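Local coordinates for uncharacterized protein Atu1735 (Agrobacterium tumefaciens, PDB 2PPX), which is of unknown function but, as a helix-turn-helix protein of the XRE type, probably binds DNA, at residues His54-Leu57 against Gly58-Arg61; Arg61-Gln65 against Gly66-Pro70. All blocks are in the same frame, centred on the assembly; numbering follows the deposited sequence. Where two conformers were deposited one is given.

Interaction 1: residues His54-Leu57 against Gly58-Arg61; sequences HIPL and GTLR. With SO4 (sulfate ion), chain C; SO4 (sulfate ion), chain E.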
loop_
_atom_site.group_PDB
_atom_site.type_symbol
_atom_site.label_atom_id
_atom_site.label_comp_id
_atom_site.label_asym_id
_atom_site.label_seq_id
_atom_site.Cartn_x
_atom_site.Cartn_y
_atom_site.Cartn_z
ATOM N N HIS A 54 2.012 13.245 -7.650
ATOM C CA HIS A 54 2.702 11.948 -7.646
ATOM C C HIS A 54 1.853 10.817 -7.074
ATOM O O HIS A 54 2.313 10.016 -6.252
ATOM C CB HIS A 54 4.059 12.051 -6.942
ATOM C CG HIS A 54 4.970 13.087 -7.540
ATOM N ND1 HIS A 54 6.320 12.890 -7.688
ATOM C CD2 HIS A 54 4.710 14.298 -8.082
ATOM C CE1 HIS A 54 6.865 13.951 -8.260
ATOM N NE2 HIS A 54 5.909 14.822 -8.510
ATOM N N ILE A 55 0.598 10.774 -7.498
ATOM C CA ILE A 55 -0.297 9.665 -7.137
ATOM C C ILE A 55 -0.583 8.891 -8.434
ATOM O O ILE A 55 -1.110 9.453 -9.377
ATOM C CB ILE A 55 -1.583 10.165 -6.513
ATOM C CG1 ILE A 55 -1.274 10.934 -5.192
ATOM C CG2 ILE A 55 -2.582 8.999 -6.256
ATOM C CD1 ILE A 55 -2.399 11.793 -4.742
ATOM N N PRO A 56 -0.213 7.612 -8.481
ATOM C CA PRO A 56 -0.371 6.842 -9.741
ATOM C C PRO A 56 -1.849 6.894 -10.176
ATOM O O PRO A 56 -2.756 6.928 -9.346
ATOM C CB PRO A 56 0.063 5.413 -9.349
ATOM C CG PRO A 56 0.937 5.608 -8.135
ATOM C CD PRO A 56 0.320 6.788 -7.380
ATOM N N LEU A 57 -2.064 7.032 -11.470
ATOM C CA LEU A 57 -3.369 7.368 -12.004
ATOM C C LEU A 57 -4.440 6.293 -11.707
ATOM O O LEU A 57 -5.569 6.635 -11.443
ATOM C CB LEU A 57 -3.232 7.564 -13.513
ATOM C CG LEU A 57 -4.450 7.955 -14.324
ATOM C CD1 LEU A 57 -5.137 9.273 -13.772
ATOM C CD2 LEU A 57 -4.016 8.097 -15.781
ATOM N N GLY A 58 -4.074 5.015 -11.787
ATOM C CA GLY A 58 -5.018 3.933 -11.518
ATOM C C GLY A 58 -5.481 3.964 -10.076
ATOM O O GLY A 58 -6.664 3.870 -9.809
ATOM N N THR A 59 -4.546 4.120 -9.144
ATOM C CA THR A 59 -4.974 4.207 -7.768
ATOM C C THR A 59 -5.813 5.480 -7.448
ATOM O O THR A 59 -6.780 5.375 -6.686
ATOM C CB THR A 59 -3.839 3.861 -6.771
ATOM O OG1 THR A 59 -4.423 3.433 -5.540
ATOM C CG2 THR A 59 -2.892 5.038 -6.536
ATOM N N LEU A 60 -5.500 6.626 -8.047
ATOM C CA LEU A 60 -6.344 7.821 -7.955
ATOM C C LEU A 60 -7.766 7.428 -8.394
ATOM O O LEU A 60 -8.734 7.721 -7.698
ATOM C CB LEU A 60 -5.792 8.960 -8.845
ATOM C CG LEU A 60 -6.534 10.318 -8.852
ATOM C CD1 LEU A 60 -5.574 11.462 -9.286
ATOM C CD2 LEU A 60 -7.673 10.254 -9.842
ATOM N N ARG A 61 -7.872 6.759 -9.546
ATOM C CA ARG A 61 -9.176 6.364 -10.074
ATOM C C ARG A 61 -9.866 5.381 -9.112
ATOM O O ARG A 61 -11.068 5.506 -8.872
ATOM C CB ARG A 61 -9.040 5.772 -11.493
ATOM C CG ARG A 61 -8.800 6.885 -12.538
ATOM C CD ARG A 61 -8.303 6.315 -13.855
ATOM N NE ARG A 61 -8.228 7.383 -14.843
ATOM C CZ ARG A 61 -7.567 7.303 -15.998
ATOM N NH1 ARG A 61 -6.887 6.201 -16.315
ATOM N NH2 ARG A 61 -7.581 8.341 -16.832
HETATM S S SO4 C . -4.952 6.266 -19.418
HETATM O O1 SO4 C . -5.988 7.296 -19.288
HETATM O O2 SO4 C . -3.631 6.899 -19.482
HETATM O O3 SO4 C . -4.980 5.349 -18.283
HETATM O O4 SO4 C . -5.198 5.480 -20.621
HETATM S S SO4 E . 8.931 9.390 -7.860
HETATM O O1 SO4 E . 9.106 9.476 -6.403
HETATM O O2 SO4 E . 8.784 7.991 -8.254
HETATM O O3 SO4 E . 7.751 10.117 -8.332
HETATM O O4 SO4 E . 10.112 9.978 -8.484
#
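Leu57 carries its CG on the far side of CB from the backbone N (chi1 -179°), and Arg61 runs extended from CG to NE, which brings the leucine against one face of the guanidinium group one helical turn further on. This is the start of helix 57-64, which follows helix 46-53 and its turn within the helix-turn-helix fold. Leu57 CG lies 3.5 Å off the guanidinium plane, over its centre, and Leu57 CD2 is 3.5 Å from Arg61 NH1. One face of the cation is thus covered by hydrocarbon, while at its edge NH1 and NH2 grip a sulfate. NE is hydrogen-bonded to Gln46 and NH2 forms a salt bridge with Glu47, both on helix 46-53, which fixes the rotation of the group.

Pro56 is the N-cap residue, and its carbonyl opens the helical bonding: Leu60 N donates to Pro56 O over 3.1 Å, almost straight at 169°. Next in line, Arg61 N reaches Leu57 O at 3.0 Å. On the inner side Ile55 and Leu60 cross at about a right angle, and both rest on Phe49 and Ile35; Ile55 CG2 approaches Leu60 CB to 4.1 Å.

Interaction 2: residues Arg61-Gln65 against Gly66-Pro70; sequences RDWEQ and GRSEP. With SO4 (sulfate ion), chain D; SO4 (sulfate ion), chain C; SO4 (sulfate ion), chain B.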
loop_
_atom_site.group_PDB
_atom_site.type_symbol
_atom_site.label_atom_id
_atom_site.label_comp_id
_atom_site.label_asym_id
_atom_site.label_seq_id
_atom_site.Cartn_x
_atom_site.Cartn_y
_atom_site.Cartn_z
ATOM N N ARG A 61 -7.872 6.759 -9.546
ATOM C CA ARG A 61 -9.176 6.364 -10.074
ATOM C C ARG A 61 -9.866 5.381 -9.112
ATOM O O ARG A 61 -11.068 5.506 -8.872
ATOM C CB ARG A 61 -9.040 5.772 -11.493
ATOM C CG ARG A 61 -8.800 6.885 -12.538
ATOM C CD ARG A 61 -8.303 6.315 -13.855
ATOM N NE ARG A 61 -8.228 7.383 -14.843
ATOM C CZ ARG A 61 -7.567 7.303 -15.998
ATOM N NH1 ARG A 61 -6.887 6.201 -16.315
ATOM N NH2 ARG A 61 -7.581 8.341 -16.832
ATOM N N ASP A 62 -9.097 4.442 -8.541
ATOM C CA ASP A 62 -9.702 3.526 -7.562
ATOM C C ASP A 62 -10.282 4.302 -6.378
ATOM O O ASP A 62 -11.382 3.990 -5.928
ATOM C CB ASP A 62 -8.717 2.502 -7.012
ATOM C CG ASP A 62 -8.405 1.383 -7.979
ATOM O OD1 ASP A 62 -9.219 1.080 -8.905
ATOM O OD2 ASP A 62 -7.336 0.736 -7.751
ATOM N N TRP A 63 -9.533 5.265 -5.857
ATOM C CA TRP A 63 -9.994 6.034 -4.711
ATOM C C TRP A 63 -11.281 6.821 -5.068
ATOM O O TRP A 63 -12.267 6.810 -4.301
ATOM C CB TRP A 63 -8.908 6.967 -4.161
ATOM C CG TRP A 63 -7.675 6.288 -3.633
ATOM C CD1 TRP A 63 -7.506 4.943 -3.350
ATOM C CD2 TRP A 63 -6.417 6.916 -3.360
ATOM N NE1 TRP A 63 -6.225 4.728 -2.918
ATOM C CE2 TRP A 63 -5.547 5.915 -2.880
ATOM C CE3 TRP A 63 -5.962 8.236 -3.434
ATOM C CZ2 TRP A 63 -4.219 6.182 -2.517
ATOM C CZ3 TRP A 63 -4.652 8.510 -3.049
ATOM C CH2 TRP A 63 -3.793 7.474 -2.615
ATOM N N GLU A 64 -11.275 7.456 -6.244
ATOM C CA GLU A 64 -12.419 8.285 -6.689
ATOM C C GLU A 64 -13.680 7.464 -6.966
ATOM O O GLU A 64 -14.803 7.944 -6.733
ATOM C CB GLU A 64 -12.026 9.148 -7.895
ATOM C CG GLU A 64 -11.045 10.254 -7.516
ATOM C CD GLU A 64 -10.943 11.340 -8.600
ATOM O OE1 GLU A 64 -11.595 11.204 -9.671
ATOM O OE2 GLU A 64 -10.190 12.312 -8.381
ATOM N N GLN A 65 -13.498 6.222 -7.398
ATOM C CA GLN A 65 -14.617 5.338 -7.679
ATOM C C GLN A 65 -15.054 4.462 -6.497
ATOM O O GLN A 65 -15.978 3.668 -6.628
ATOM C CB GLN A 65 -14.319 4.473 -8.920
ATOM C CG GLN A 65 -14.118 5.345 -10.157
ATOM C CD GLN A 65 -13.784 4.559 -11.394
ATOM O OE1 GLN A 65 -12.612 4.399 -11.742
ATOM N NE2 GLN A 65 -14.820 4.043 -12.070
ATOM N N GLY A 66 -14.393 4.596 -5.354
ATOM C CA GLY A 66 -14.707 3.739 -4.216
ATOM C C GLY A 66 -14.256 2.292 -4.379
ATOM O O GLY A 66 -14.762 1.424 -3.688
ATOM N N ARG A 67 -13.283 2.026 -5.258
ATOM C CA ARG A 67 -12.792 0.655 -5.443
ATOM C C ARG A 67 -11.760 0.280 -4.409
ATOM O O ARG A 67 -11.485 -0.896 -4.191
ATOM C CB ARG A 67 -12.236 0.471 -6.847
ATOM C CG ARG A 67 -13.335 0.602 -7.879
ATOM C CD ARG A 67 -12.877 -0.031 -9.105
ATOM N NE ARG A 67 -12.510 0.906 -10.141
ATOM C CZ ARG A 67 -13.127 0.950 -11.327
ATOM N NH1 ARG A 67 -14.136 0.114 -11.611
ATOM N NH2 ARG A 67 -12.727 1.828 -12.238
ATOM N N SER A 68 -11.179 1.292 -3.783
ATOM C CA SER A 68 -10.267 1.074 -2.672
ATOM C C SER A 68 -10.222 2.414 -1.933
ATOM O O SER A 68 -10.771 3.412 -2.412
ATOM C CB SER A 68 -8.856 0.672 -3.162
ATOM O OG SER A 68 -8.308 1.783 -3.836
ATOM N N GLU A 69 -9.518 2.462 -0.808
ATOM C CA GLU A 69 -9.393 3.703 -0.037
ATOM C C GLU A 69 -7.922 3.973 0.271
ATOM O O GLU A 69 -7.159 3.025 0.481
ATOM C CB GLU A 69 -10.150 3.582 1.274
ATOM C CG GLU A 69 -11.664 3.584 1.063
ATOM C CD GLU A 69 -12.453 3.477 2.355
ATOM O OE1 GLU A 69 -11.912 2.932 3.354
ATOM O OE2 GLU A 69 -13.628 3.913 2.347
ATOM N N PRO A 70 -7.542 5.259 0.319
ATOM C CA PRO A 70 -6.154 5.658 0.680
ATOM C C PRO A 70 -5.797 5.112 2.076
ATOM O O PRO A 70 -6.640 5.138 2.978
ATOM C CB PRO A 70 -6.219 7.206 0.698
ATOM C CG PRO A 70 -7.743 7.541 0.744
ATOM C CD PRO A 70 -8.407 6.418 0.016
HETATM S S SO4 D . -9.458 -1.010 0.966
HETATM O O1 SO4 D . -10.229 -1.987 0.188
HETATM O O2 SO4 D . -8.533 -1.676 1.881
HETATM O O3 SO4 D . -8.682 -0.143 0.085
HETATM O O4 SO4 D . -10.467 -0.271 1.728
HETATM S S SO4 C . -4.952 6.266 -19.418
HETATM O O1 SO4 C . -5.988 7.296 -19.288
HETATM O O2 SO4 C . -3.631 6.899 -19.482
HETATM O O3 SO4 C . -4.980 5.349 -18.283
HETATM O O4 SO4 C . -5.198 5.480 -20.621
HETATM S S SO4 B . -13.654 1.214 -15.904
HETATM O O1 SO4 B . -13.124 0.387 -16.992
HETATM O O2 SO4 B . -14.578 0.422 -15.087
HETATM O O3 SO4 B . -12.579 1.710 -15.051
HETATM O O4 SO4 B . -14.338 2.374 -16.464
HETATM O O HOH W 1 -6.186 0.963 -5.423
HETATM O O HOH W 2 -10.352 2.235 -11.181
HETATM O O HOH W 3 -12.282 5.813 -1.962
HETATM O O HOH W 4 -5.134 2.311 -1.973
#
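Arg67 N donates to Asp62 O at 2.8 Å, while Gly66 N donates to Trp63 O from above the carbonyl plane at 3.2 Å. With the positive phi of Gly66, these two bonds make a Schellman motif that ends helix 57-64 and turns the chain towards helix 72-83. A weak bond from Ser68 N to Asp62 O is added to it. Trp63 O also accepts a hydrogen bond from a water that donates to Ser68 O as well.

The Asp62 carboxylate is shared among several donors. OD1 forms a long salt bridge with Arg67 NE (3.5 Å), the carboxylate and guanidinium planes standing 84° apart, and accepts from a water that is itself the acceptor of Arg67 NH2. A second water donates a hydrogen bond to OD2 and links it to Ser68 OG. The strongest partners lie across the interface, where Gly58 N and Thr59 N of the second subunit donate to OD1 and OD2.

Pro70 covers one face of the Trp63 indole: its CD stands 3.7 Å from the centroid of the five-membered ring, a CH-pi contact. At the ring edge NE1 donates to a water at 2.8 Å, which in turn donates to Glu69 O. One sulfate accepts from Arg67 NH2, and Glu69 N donates to O3 of another at 2.9 Å. With two amides and two waters donating to it, the Asp62 carboxylate is probably kept ionised, and Arg67 adds a positive charge that would favour the same state.

Overall arrangement
The two ends of one short helix illustrate how a helix-turn-helix unit is bounded: interaction 1 starts helix 57-64 and interaction 2 ends it, with centres about 9 Å apart. They share Arg61 and meet directly on the inner side, where Ile55 CG2 is 3.8 Å from Trp63 CZ3. Between subunits they are complementary, since the helix start of one copy receives Asp62 from the end of the helix in another. The sulfate held by Arg61 also binds Arg67 of the second subunit, joining the two ends a second time. The sulfates, probably from the crystallisation liquor, mark anion-binding sites, some of them between subunits; whether DNA phosphates use them is not established.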